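Local coordinates for protein mannose-6-phosphate isomerase (Helicobacter pylori, PDB 2QH5) that probably makes GDP-mannose from mannose 1-phosphate and GTP, being here the N-terminal nucleotidyltransferase domain of a longer type 2 mannose-6-phosphate isomerase, at residues Phe191-Gly196 with Ala249-Ser254; Ile130-Lys135 with Lys258-Asn263. All blocks are in the same frame, centred on the assembly; numbering follows the deposited sequence.

Interaction 1. Residues Phe191-Gly196 with Ala249-Ser254; sequences FVFQAG and ALMQQS
Met251 reaches across to Phe191 and Phe193 in a buried contact of the GT-A nucleotidyltransferase fold, setting helix 246-251 against one face of the sheet at strand 184-194. Within 249-254, Leu250 stops short of the two phenylalanines and packs instead on Phe198 and His205 of helix 195-205. Leu250 O accepts from two backbone amides, Gln253 N (3.0 Å) and Ser254 N (2.8 Å), and so shapes the turn that follows.

Met251 carries the contact itself. With CG beside the backbone N and the chain bent at chi2 (-62°), the side chain then runs on nearly straight, laying CE over one face of the Phe191 ring. Met251 CE stands 4.0 Å from the Phe191 ring centroid, 28° off the normal, as a CH-pi contact. Met251 SD approaches the same ring obliquely, its distance to the Phe191 centroid being 4.8 Å, which makes this a Met-aromatic pair. The closest touch on Phe193 also comes from the methyl group, which meets that ring obliquely. Methionine suits the place because an unbranched, flexible thioether can bring its terminal methyl against both rings. The phenylalanines, two residues apart on one strand, turn to the same side; Phe191 also touches Thr140, and Phe193 stacks with Phe198.

Past the methionine the chain turns to polar partners: Gln252 OE1 accepts a hydrogen bond from Glu168 N, and Ser254 OG bonds with Glu201 OE2 and with Lys256 N. No hydrogen bond joins the two segments, so apolar fit does the work, down to Met251 CE lying 3.7 Å from Phe191 CE2 and 4.0 Å from Phe193 CE2.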
ATOM      1  N   PHE A 191       1.390  -4.585   0.514  1.00 49.69           N
ATOM      2  CA  PHE A 191       2.145  -5.086  -0.637  1.00 47.38           C
ATOM      3  C   PHE A 191       3.624  -4.846  -0.465  1.00 49.35           C
ATOM      4  O   PHE A 191       4.015  -3.840   0.107  1.00 53.11           O
ATOM      5  CB  PHE A 191       1.728  -4.390  -1.938  1.00 45.60           C
ATOM      6  CG  PHE A 191       0.317  -4.652  -2.348  1.00 47.31           C
ATOM      7  CD1 PHE A 191      -0.638  -3.651  -2.246  1.00 48.99           C
ATOM      8  CD2 PHE A 191      -0.065  -5.900  -2.823  1.00 50.15           C
ATOM      9  CE1 PHE A 191      -1.950  -3.890  -2.603  1.00 44.53           C
ATOM     10  CE2 PHE A 191      -1.379  -6.149  -3.184  1.00 48.96           C
ATOM     11  CZ  PHE A 191      -2.323  -5.142  -3.077  1.00 52.61           C
ATOM     12  N   VAL A 192       4.445  -5.767  -0.971  1.00 48.76           N
ATOM     13  CA  VAL A 192       5.892  -5.562  -1.073  1.00 42.33           C
ATOM     14  C   VAL A 192       6.337  -5.953  -2.474  1.00 39.34           C
ATOM     15  O   VAL A 192       5.840  -6.926  -3.036  1.00 41.99           O
ATOM     16  CB  VAL A 192       6.705  -6.365  -0.010  1.00 39.98           C
ATOM     17  CG1 VAL A 192       8.195  -6.038  -0.110  1.00 38.55           C
ATOM     18  CG2 VAL A 192       6.210  -6.072   1.409  1.00 41.55           C
ATOM     19  N   PHE A 193       7.240  -5.163  -3.044  1.00 34.19           N
ATOM     20  CA  PHE A 193       7.816  -5.396  -4.368  1.00 37.03           C
ATOM     21  C   PHE A 193       8.936  -4.400  -4.591  1.00 44.74           C
ATOM     22  O   PHE A 193       8.980  -3.358  -3.937  1.00 52.49           O
ATOM     23  CB  PHE A 193       6.790  -5.267  -5.518  1.00 41.56           C
ATOM     24  CG  PHE A 193       5.627  -4.329  -5.235  1.00 46.06           C
ATOM     25  CD1 PHE A 193       5.826  -2.962  -5.030  1.00 41.58           C
ATOM     26  CD2 PHE A 193       4.324  -4.824  -5.205  1.00 49.42           C
ATOM     27  CE1 PHE A 193       4.754  -2.120  -4.776  1.00 49.10           C
ATOM     28  CE2 PHE A 193       3.237  -3.985  -4.961  1.00 45.67           C
ATOM     29  CZ  PHE A 193       3.448  -2.638  -4.734  1.00 46.46           C
ATOM     30  N   GLN A 194       9.846  -4.717  -5.504  1.00 40.79           N
ATOM     31  CA  GLN A 194      10.831  -3.745  -5.934  1.00 45.27           C
ATOM     32  C   GLN A 194      10.134  -2.734  -6.853  1.00 50.50           C
ATOM     33  O   GLN A 194       9.182  -3.086  -7.554  1.00 55.51           O
ATOM     34  CB  GLN A 194      11.969  -4.449  -6.660  1.00 42.01           C
ATOM     35  CG  GLN A 194      13.152  -3.573  -6.971  1.00 42.82           C
ATOM     36  CD  GLN A 194      13.902  -4.039  -8.190  1.00 47.86           C
ATOM     37  OE1 GLN A 194      13.431  -3.899  -9.327  1.00 56.69           O
ATOM     38  NE2 GLN A 194      15.082  -4.599  -7.968  1.00 43.75           N
ATOM     39  N   ALA A 195      10.594  -1.482  -6.827  1.00 50.19           N
ATOM     40  CA  ALA A 195       9.986  -0.403  -7.607  1.00 51.40           C
ATOM     41  C   ALA A 195      10.010  -0.702  -9.106  1.00 54.38           C
ATOM     42  O   ALA A 195       8.990  -0.578  -9.789  1.00 58.83           O
ATOM     43  CB  ALA A 195      10.676   0.914  -7.312  1.00 52.79           C
ATOM     44  N   GLY A 196      11.174  -1.122  -9.592  1.00 54.49           N
ATOM     45  CA  GLY A 196      11.381  -1.467 -10.997  1.00 55.25           C
ATOM     46  C   GLY A 196      10.503  -2.573 -11.543  1.00 57.08           C
ATOM     47  O   GLY A 196       9.910  -2.412 -12.610  1.00 61.04           O
ATOM     48  N   ALA A 249      -6.168  -3.080 -11.501  1.00 64.12           N
ATOM     49  CA  ALA A 249      -5.162  -2.716 -12.506  1.00 62.08           C
ATOM     50  C   ALA A 249      -4.124  -3.795 -12.769  1.00 62.63           C
ATOM     51  O   ALA A 249      -3.730  -4.027 -13.919  1.00 63.76           O
ATOM     52  CB  ALA A 249      -4.457  -1.422 -12.104  1.00 60.33           C
ATOM     53  N   LEU A 250      -3.681  -4.450 -11.703  1.00 61.29           N
ATOM     54  CA  LEU A 250      -2.476  -5.263 -11.784  1.00 61.28           C
ATOM     55  C   LEU A 250      -2.599  -6.640 -11.151  1.00 60.61           C
ATOM     56  O   LEU A 250      -2.222  -7.642 -11.762  1.00 57.50           O
ATOM     57  CB  LEU A 250      -1.305  -4.504 -11.159  1.00 60.82           C
ATOM     58  CG  LEU A 250       0.076  -5.151 -11.160  1.00 58.48           C
ATOM     59  CD1 LEU A 250       0.533  -5.498 -12.573  1.00 61.90           C
ATOM     60  CD2 LEU A 250       1.055  -4.212 -10.481  1.00 55.21           C
ATOM     61  N   MET A 251      -3.125  -6.684  -9.932  1.00 59.77           N
ATOM     62  CA  MET A 251      -3.148  -7.921  -9.159  1.00 62.88           C
ATOM     63  C   MET A 251      -4.067  -8.995  -9.750  1.00 63.10           C
ATOM     64  O   MET A 251      -3.887 -10.174  -9.487  1.00 68.52           O
ATOM     65  CB  MET A 251      -3.490  -7.645  -7.690  1.00 60.70           C
ATOM     66  CG  MET A 251      -2.577  -6.631  -7.017  1.00 58.14           C
ATOM     67  SD  MET A 251      -0.854  -7.163  -6.947  1.00 61.67           S
ATOM     68  CE  MET A 251      -0.005  -5.645  -6.551  1.00 61.73           C
ATOM     69  N   GLN A 252      -5.032  -8.601 -10.570  1.00 63.94           N
ATOM     70  CA  GLN A 252      -5.892  -9.587 -11.227  1.00 64.01           C
ATOM     71  C   GLN A 252      -5.291 -10.121 -12.535  1.00 65.91           C
ATOM     72  O   GLN A 252      -5.884 -10.981 -13.193  1.00 65.52           O
ATOM     73  CB  GLN A 252      -7.288  -9.012 -11.478  1.00 61.76           C
ATOM     74  CG  GLN A 252      -8.153  -8.938 -10.232  1.00 64.74           C
ATOM     75  CD  GLN A 252      -9.626  -8.742 -10.544  1.00 74.29           C
ATOM     76  OE1 GLN A 252     -10.484  -8.978  -9.694  1.00 83.03           O
ATOM     77  NE2 GLN A 252      -9.928  -8.309 -11.768  1.00 77.72           N
ATOM     78  N   GLN A 253      -4.115  -9.624 -12.909  1.00 66.01           N
ATOM     79  CA  GLN A 253      -3.524  -9.986 -14.194  1.00 65.36           C
ATOM     80  C   GLN A 253      -2.067 -10.379 -14.117  1.00 63.64           C
ATOM     81  O   GLN A 253      -1.534 -10.945 -15.071  1.00 66.88           O
ATOM     82  CB  GLN A 253      -3.678  -8.840 -15.186  1.00 69.49           C
ATOM     83  CG  GLN A 253      -5.017  -8.827 -15.870  1.00 78.56           C
ATOM     84  CD  GLN A 253      -5.682  -7.488 -15.761  1.00 88.79           C
ATOM     85  OE1 GLN A 253      -6.782  -7.379 -15.221  1.00 97.70           O
ATOM     86  NE2 GLN A 253      -5.012  -6.449 -16.249  1.00 90.75           N
ATOM     87  N   SER A 254      -1.419 -10.069 -13.000  1.00 63.04           N
ATOM     88  CA  SER A 254       0.002 -10.371 -12.851  1.00 65.78           C
ATOM     89  C   SER A 254       0.272 -11.874 -12.641  1.00 64.79           C
ATOM     90  O   SER A 254      -0.402 -12.552 -11.844  1.00 51.42           O
ATOM     91  CB  SER A 254       0.620  -9.544 -11.721  1.00 64.67           C
ATOM     92  OG  SER A 254       2.014  -9.782 -11.636  1.00 66.59           O
TER

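Interaction 2. Residues Ile130-Lys135 with Lys258-Asn263; sequences IDLAQK and KMVELN
Leu132, on the last turns of helix 119-134, rests on Lys258 and Val260 of strand 257-261, a helix-on-sheet contact of the layered alpha/beta GT-A fold. The short helical and strand segments run nearly antiparallel, at 171°, with their axes 9.8 Å apart, a spacing usual for a helix lying on a sheet.

The largest share of the buried surface belongs to Leu132. Its CG stands beside the backbone N, opposite the carbonyl carbon (chi1 -66°), and one branch, CD1, does all the close touching. Leucine suits the position: it is long enough to carry one methyl, CD1, down to where Lys258 and Val260 both meet it. The same side chain also touches Val139 on the adjoining strand 138-144.

Lys258 offers its root rather than its charge. Lys258 CB faces the helix and lies 4.0 Å from Leu132 CD1, the two side chains crossing at about a right angle; beyond it the chain bends and leads away from the helix; NZ makes a weak, long ion pair with Asp162. Such a residue fits a partly exposed edge of the interface, apolar near the backbone and charged at the end.

Val260 lies two residues on and therefore points to the same face, whereas Met259 between them turns to the other. The beta-branched chain of Val260 suits an extended strand, paired in parallel with 138-144 through backbone bonds to Thr140 and Gly142. It also packs on Val139, while Val260 CG2, set beside its backbone N, approaches Leu132 CD1 to 3.8 Å.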
ATOM      1  N   ILE A 130       9.925  -9.434   1.958  1.00 50.12           N
ATOM      2  CA  ILE A 130      11.127  -8.805   1.420  1.00 54.63           C
ATOM      3  C   ILE A 130      11.964  -9.789   0.608  1.00 61.25           C
ATOM      4  O   ILE A 130      12.464  -9.451  -0.473  1.00 67.10           O
ATOM      5  CB  ILE A 130      12.001  -8.204   2.547  1.00 55.51           C
ATOM      6  CG1 ILE A 130      11.266  -7.061   3.258  1.00 58.80           C
ATOM      7  CG2 ILE A 130      13.347  -7.724   2.002  1.00 57.26           C
ATOM      8  CD1 ILE A 130      11.092  -5.812   2.416  1.00 65.47           C
ATOM      9  N   ASP A 131      12.111 -11.008   1.127  1.00 66.96           N
ATOM     10  CA  ASP A 131      12.942 -12.011   0.468  1.00 65.81           C
ATOM     11  C   ASP A 131      12.350 -12.413  -0.884  1.00 61.12           C
ATOM     12  O   ASP A 131      13.074 -12.462  -1.885  1.00 57.59           O
ATOM     13  CB  ASP A 131      13.176 -13.225   1.368  1.00 71.63           C
ATOM     14  CG  ASP A 131      14.415 -14.015   0.967  1.00 86.92           C
ATOM     15  OD1 ASP A 131      15.538 -13.461   1.072  1.00 91.39           O
ATOM     16  OD2 ASP A 131      14.267 -15.187   0.545  1.00 90.50           O
ATOM     17  N   LEU A 132      11.036 -12.651  -0.912  1.00 55.81           N
ATOM     18  CA  LEU A 132      10.302 -12.914  -2.165  1.00 55.32           C
ATOM     19  C   LEU A 132      10.402 -11.771  -3.172  1.00 58.67           C
ATOM     20  O   LEU A 132      10.501 -12.007  -4.376  1.00 61.66           O
ATOM     21  CB  LEU A 132       8.825 -13.198  -1.889  1.00 53.28           C
ATOM     22  CG  LEU A 132       8.470 -14.466  -1.120  1.00 52.98           C
ATOM     23  CD1 LEU A 132       7.022 -14.438  -0.649  1.00 52.27           C
ATOM     24  CD2 LEU A 132       8.749 -15.692  -1.972  1.00 50.67           C
ATOM     25  N   ALA A 133      10.380 -10.536  -2.667  1.00 61.11           N
ATOM     26  CA  ALA A 133      10.479  -9.343  -3.506  1.00 54.76           C
ATOM     27  C   ALA A 133      11.828  -9.246  -4.213  1.00 55.44           C
ATOM     28  O   ALA A 133      11.905  -8.773  -5.350  1.00 57.22           O
ATOM     29  CB  ALA A 133      10.210  -8.091  -2.681  1.00 51.62           C
ATOM     30  N   GLN A 134      12.890  -9.698  -3.550  1.00 57.31           N
ATOM     31  CA  GLN A 134      14.221  -9.699  -4.166  1.00 57.04           C
ATOM     32  C   GLN A 134      14.339 -10.741  -5.268  1.00 57.96           C
ATOM     33  O   GLN A 134      15.236 -10.659  -6.116  1.00 55.72           O
ATOM     34  CB  GLN A 134      15.310  -9.936  -3.125  1.00 54.70           C
ATOM     35  CG  GLN A 134      15.421  -8.854  -2.091  1.00 60.57           C
ATOM     36  CD  GLN A 134      16.642  -9.027  -1.222  1.00 67.17           C
ATOM     37  OE1 GLN A 134      16.547  -9.513  -0.089  1.00 66.41           O
ATOM     38  NE2 GLN A 134      17.808  -8.653  -1.754  1.00 63.52           N
ATOM     39  N   LYS A 135      13.431 -11.718  -5.247  1.00 62.20           N
ATOM     40  CA  LYS A 135      13.392 -12.774  -6.265  1.00 66.54           C
ATOM     41  C   LYS A 135      12.659 -12.314  -7.522  1.00 66.78           C
ATOM     42  O   LYS A 135      12.716 -12.976  -8.565  1.00 68.10           O
ATOM     43  CB  LYS A 135      12.768 -14.058  -5.706  1.00 65.16           C
ATOM     44  CG  LYS A 135      13.404 -14.509  -4.403  1.00 68.05           C
ATOM     45  CD  LYS A 135      13.623 -16.005  -4.368  1.00 72.67           C
ATOM     46  CE  LYS A 135      14.694 -16.362  -3.355  1.00 72.87           C
ATOM     47  NZ  LYS A 135      15.376 -17.628  -3.711  1.00 74.58           N
ATOM     48  N   LYS A 258       3.055 -13.734  -5.230  1.00 55.78           N
ATOM     49  CA  LYS A 258       3.125 -14.671  -4.105  1.00 54.61           C
ATOM     50  C   LYS A 258       2.409 -14.125  -2.870  1.00 54.35           C
ATOM     51  O   LYS A 258       2.138 -12.935  -2.777  1.00 57.85           O
ATOM     52  CB  LYS A 258       4.579 -15.024  -3.772  1.00 56.60           C
ATOM     53  CG  LYS A 258       5.322 -15.769  -4.886  1.00 56.21           C
ATOM     54  CD  LYS A 258       4.802 -17.186  -5.080  1.00 55.06           C
ATOM     55  CE  LYS A 258       5.690 -17.969  -6.031  1.00 59.41           C
ATOM     56  NZ  LYS A 258       5.238 -17.864  -7.436  1.00 64.02           N
ATOM     57  N   MET A 259       2.102 -14.996  -1.920  1.00 54.99           N
ATOM     58  CA  MET A 259       1.369 -14.588  -0.730  1.00 55.80           C
ATOM     59  C   MET A 259       2.171 -14.916   0.528  1.00 62.66           C
ATOM     60  O   MET A 259       2.981 -15.843   0.530  1.00 67.97           O
ATOM     61  CB  MET A 259       0.014 -15.294  -0.685  1.00 54.45           C
ATOM     62  CG  MET A 259      -1.027 -14.609   0.183  1.00 57.80           C
ATOM     63  SD  MET A 259      -2.465 -15.646   0.495  1.00 53.89           S
ATOM     64  CE  MET A 259      -1.845 -16.556   1.902  1.00 67.37           C
ATOM     65  N   VAL A 260       1.965 -14.128   1.581  1.00 64.92           N
ATOM     66  CA  VAL A 260       2.486 -14.419   2.920  1.00 65.10           C
ATOM     67  C   VAL A 260       1.320 -14.257   3.898  1.00 70.08           C
ATOM     68  O   VAL A 260       0.597 -13.272   3.829  1.00 72.84           O
ATOM     69  CB  VAL A 260       3.652 -13.471   3.310  1.00 61.43           C
ATOM     70  CG1 VAL A 260       4.225 -13.840   4.672  1.00 60.91           C
ATOM     71  CG2 VAL A 260       4.754 -13.508   2.269  1.00 53.76           C
ATOM     72  N   GLU A 261       1.120 -15.222   4.792  1.00 76.70           N
ATOM     73  CA  GLU A 261      -0.005 -15.167   5.737  1.00 82.92           C
ATOM     74  C   GLU A 261       0.198 -14.133   6.842  1.00 86.41           C
ATOM     75  O   GLU A 261       1.271 -14.054   7.445  1.00 88.88           O
ATOM     76  CB  GLU A 261      -0.249 -16.536   6.376  1.00 84.85           C
ATOM     77  CG  GLU A 261      -0.593 -17.647   5.402  1.00 87.01           C
ATOM     78  CD  GLU A 261      -0.423 -19.024   6.015  1.00 87.45           C
ATOM     79  OE1 GLU A 261      -0.791 -19.204   7.196  1.00 82.98           O
ATOM     80  OE2 GLU A 261       0.082 -19.928   5.315  1.00 90.28           O
ATOM     81  N   LEU A 262      -0.837 -13.338   7.096  1.00 92.22           N
ATOM     82  CA  LEU A 262      -0.830 -12.400   8.215  1.00 99.44           C
ATOM     83  C   LEU A 262      -1.656 -12.934   9.378  1.00105.86           C
ATOM     84  O   LEU A 262      -2.891 -12.873   9.369  1.00106.27           O
ATOM     85  CB  LEU A 262      -1.326 -11.012   7.795  1.00 97.60           C
ATOM     86  CG  LEU A 262      -0.267  -9.954   7.468  1.00 99.15           C
ATOM     87  CD1 LEU A 262      -0.920  -8.684   6.956  1.00 99.57           C
ATOM     88  CD2 LEU A 262       0.602  -9.646   8.681  1.00 97.62           C
ATOM     89  N   ASN A 263      -0.956 -13.475  10.371  1.00112.02           N
ATOM     90  CA  ASN A 263      -1.583 -13.958  11.592  1.00116.88           C
ATOM     91  C   ASN A 263      -1.137 -13.059  12.735  1.00117.60           C
ATOM     92  O   ASN A 263      -0.290 -13.441  13.548  1.00117.13           O
ATOM     93  CB  ASN A 263      -1.182 -15.413  11.859  1.00118.78           C
ATOM     94  CG  ASN A 263      -0.984 -16.212  10.579  1.00121.19           C
ATOM     95  OD1 ASN A 263      -1.809 -16.161   9.666  1.00123.51           O
ATOM     96  ND2 ASN A 263       0.117 -16.954  10.509  1.00122.50           N
TER

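From the N terminus, helix 119-134 supplies the first half of interaction 2; strand 184-194 and helix 246-251 then close interaction 1 across 52 residues, and strand 257-261 returns to complete interaction 2 across 122. Interaction 1 is thus nested inside the loop of interaction 2, strand 257-261 being the next element after helix 246-251. Both reach one mixed sheet, where strand 138-144 pairs with 184-194 and with 257-261. The contacts, their centres about 12 Å apart, also touch: Val192, between the two phenylalanines, puts Val192 CG1 3.9 Å from Ile130 CD1, so strand 184-194 has a helix packed on each face.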